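Local atomic coordinates of putative phosphatase (Bacteroides thetaiotaomicron, PDB entry 3KYA), a protein that is a putative phosphatase that binds zinc, its biological substrate unassigned, and that carries an IPT/TIG domain beside what appears to be a six-bladed beta-propeller. Residues L149-L154 with D452-M457. Sequence-based numbering, arbitrary orientation. Where two conformers were deposited one is given.
Sequences LNKDHL and DDVKEM. With ZN (zinc ion), chain X; EDO (1,2-ethanediol), chain H; EDO (1,2-ethanediol), chain L; EDO (1,2-ethanediol), chain G.
The CA atoms of Lys151 and Asp452 are the nearest pair, 7.6 Å apart. Asn150 to His153 form a type I turn, closed by His153 N to Asn150 O at 3.0 Å. Asn150 OD1 also accepts from Asp152 N, an Asx turn. On the other segment, Asp452 pairs with Met457 (selenomethionine) in a hairpin; Asp452 O accepts from Met457 N and, weakly, from Glu456 N, which makes a G1 beta bulge.

Lys151 bends at chi3 (-67°) and brings NZ to Asp452 OD1 at 2.8 Å, a hydrogen-bonded salt bridge. NZ arrives from above the carboxylate plane. With chi1 at -178° the Asp452 carboxylate is carried away from its own amide, and OD1 takes Val454 N at 2.9 Å, nearly along the C-O axis, and Lys455 N at 3.0 Å. Three donors thus grip one oxygen. OD2 receives a bond from a water that also donates to Lys151 O. Replacing Asp452 by alanine would probably leave Lys151 NZ without this mate and the Val454 and Lys455 amides without their acceptor. A second salt bridge, from Lys151 NZ to Asp453 OD1, is less certain because Asp453 has two conformers. Val454 CG2 lies 3.7 Å from Lys151 NZ.

On the far side of the turn, His153 NE2 binds zinc at 2.1 Å, with Asp168 and four waters. Asn150 ND2 sits over the centre of the His153 ring. Phe146 of strand 141-147 touches both Lys151 and Asp452. The contact joins the 141-147/153-159 turn to the 446-452/457-462 hairpin, probably in adjacent propeller blades. The latter sheet also holds strand 105-110, consistent with ring closure.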
# COMPACT_ATOMS: atom_id res chain seq x y z
N LEU A 149 8.99 -26.29 21.76
CA LEU A 149 10.31 -26.55 22.30
C LEU A 149 11.31 -26.98 21.22
O LEU A 149 12.48 -27.12 21.51
CB LEU A 149 10.25 -27.63 23.38
CG LEU A 149 9.25 -27.42 24.51
CD1 LEU A 149 9.41 -28.56 25.54
CD2 LEU A 149 9.42 -26.05 25.17
N ASN A 150 10.86 -27.21 19.99
CA ASN A 150 11.75 -27.63 18.91
C ASN A 150 11.13 -27.36 17.56
O ASN A 150 10.31 -28.14 17.06
CB ASN A 150 12.10 -29.12 19.07
CG ASN A 150 13.04 -29.63 17.98
OD1 ASN A 150 13.47 -28.88 17.11
ND2 ASN A 150 13.35 -30.91 18.03
N LYS A 151 11.50 -26.23 16.95
CA LYS A 151 10.92 -25.83 15.67
C LYS A 151 11.39 -26.68 14.46
O LYS A 151 10.95 -26.44 13.34
CB LYS A 151 11.06 -24.31 15.42
CG LYS A 151 10.06 -23.51 16.28
CD LYS A 151 9.91 -22.06 15.84
CE LYS A 151 11.15 -21.28 16.06
NZ LYS A 151 10.95 -19.84 15.72
N ASP A 152 12.26 -27.67 14.69
CA ASP A 152 12.59 -28.66 13.68
C ASP A 152 11.40 -29.64 13.54
O ASP A 152 11.31 -30.37 12.54
CB ASP A 152 13.84 -29.47 14.04
CG ASP A 152 15.12 -28.65 14.04
OD1 ASP A 152 15.16 -27.59 13.39
OD2 ASP A 152 16.11 -29.11 14.66
N HIS A 153 10.53 -29.69 14.54
CA HIS A 153 9.39 -30.60 14.52
C HIS A 153 8.10 -29.88 14.18
O HIS A 153 7.57 -29.12 14.99
CB HIS A 153 9.23 -31.35 15.84
CG HIS A 153 10.30 -32.38 16.08
ND1 HIS A 153 10.45 -33.04 17.28
CD2 HIS A 153 11.29 -32.83 15.28
CE1 HIS A 153 11.46 -33.88 17.20
NE2 HIS A 153 11.99 -33.77 15.99
N LEU A 154 7.64 -30.10 12.95
CA LEU A 154 6.42 -29.51 12.42
C LEU A 154 5.34 -30.59 12.31
O LEU A 154 5.47 -31.55 11.53
CB LEU A 154 6.69 -28.88 11.05
CG LEU A 154 5.49 -28.22 10.37
CD1 LEU A 154 4.90 -27.09 11.26
CD2 LEU A 154 5.91 -27.68 9.00
N ASP A 452 7.86 -19.42 10.99
CA ASP A 452 8.99 -19.52 11.89
C ASP A 452 9.51 -18.09 12.01
O ASP A 452 10.06 -17.55 11.03
CB ASP A 452 10.04 -20.48 11.34
CG ASP A 452 11.22 -20.67 12.26
OD1 ASP A 452 11.62 -19.70 12.96
OD2 ASP A 452 11.80 -21.78 12.25
N ASP A 453 9.34 -17.49 13.20
CA ASP A 453 9.70 -16.09 13.44
C ASP A 453 11.20 -15.83 13.66
O ASP A 453 11.61 -14.68 13.88
CB ASP A 453 8.85 -15.51 14.59
CG ASP A 453 8.86 -16.38 15.86
OD1 ASP A 453 9.79 -17.19 16.04
OD2 ASP A 453 7.93 -16.22 16.68
N VAL A 454 12.01 -16.88 13.60
CA VAL A 454 13.47 -16.76 13.76
C VAL A 454 14.11 -16.95 12.38
O VAL A 454 14.91 -16.12 11.95
CB VAL A 454 14.01 -17.72 14.84
CG1 VAL A 454 15.53 -17.85 14.76
CG2 VAL A 454 13.55 -17.24 16.24
N LYS A 455 13.74 -18.02 11.67
CA LYS A 455 14.21 -18.25 10.30
C LYS A 455 13.49 -17.35 9.28
O LYS A 455 13.95 -17.22 8.13
CB LYS A 455 14.06 -19.73 9.91
CG LYS A 455 15.08 -20.61 10.61
CD LYS A 455 14.90 -22.10 10.30
CE LYS A 455 16.14 -22.88 10.73
NZ LYS A 455 16.46 -22.70 12.19
N GLU A 456 12.41 -16.71 9.71
CA GLU A 456 11.61 -15.81 8.86
C GLU A 456 11.13 -16.51 7.59
O GLU A 456 11.42 -16.09 6.47
CB GLU A 456 12.39 -14.53 8.55
CG GLU A 456 12.56 -13.68 9.80
CD GLU A 456 13.36 -12.41 9.57
OE1 GLU A 456 14.18 -12.37 8.62
OE2 GLU A 456 13.19 -11.47 10.37
N MSE A 457 10.39 -17.59 7.80
CA MSE A 457 9.83 -18.35 6.69
C MSE A 457 8.51 -19.00 7.05
O MSE A 457 8.24 -19.33 8.21
CB MSE A 457 10.80 -19.44 6.22
CG MSE A 457 11.11 -20.49 7.23
SE MSE A 457 12.53 -21.66 6.52
CE MSE A 457 11.46 -22.62 5.24
ZN ZN X . 13.58 -34.98 15.29
C1 EDO H . 12.83 -23.39 20.97
O1 EDO H . 14.20 -23.00 21.12
C2 EDO H . 12.44 -23.56 19.50
O2 EDO H . 13.29 -24.52 18.83
C1 EDO L . 11.43 -31.99 22.67
O1 EDO L . 12.57 -32.33 23.45
C2 EDO L . 11.88 -31.41 21.34
O2 EDO L . 12.18 -32.46 20.41
C1 EDO G . 15.27 -9.04 10.72
O1 EDO G . 13.97 -8.86 10.17
C2 EDO G . 16.29 -9.28 9.60
O2 EDO G . 16.91 -10.56 9.77
O HOH W 1 11.55 -24.24 11.41
O HOH W 2 17.44 -25.72 13.17
O HOH W 3 14.67 -34.83 17.17
O HOH W 4 12.78 -36.63 15.74
O HOH W 5 15.01 -36.74 14.91
O HOH W 6 14.80 -33.73 14.62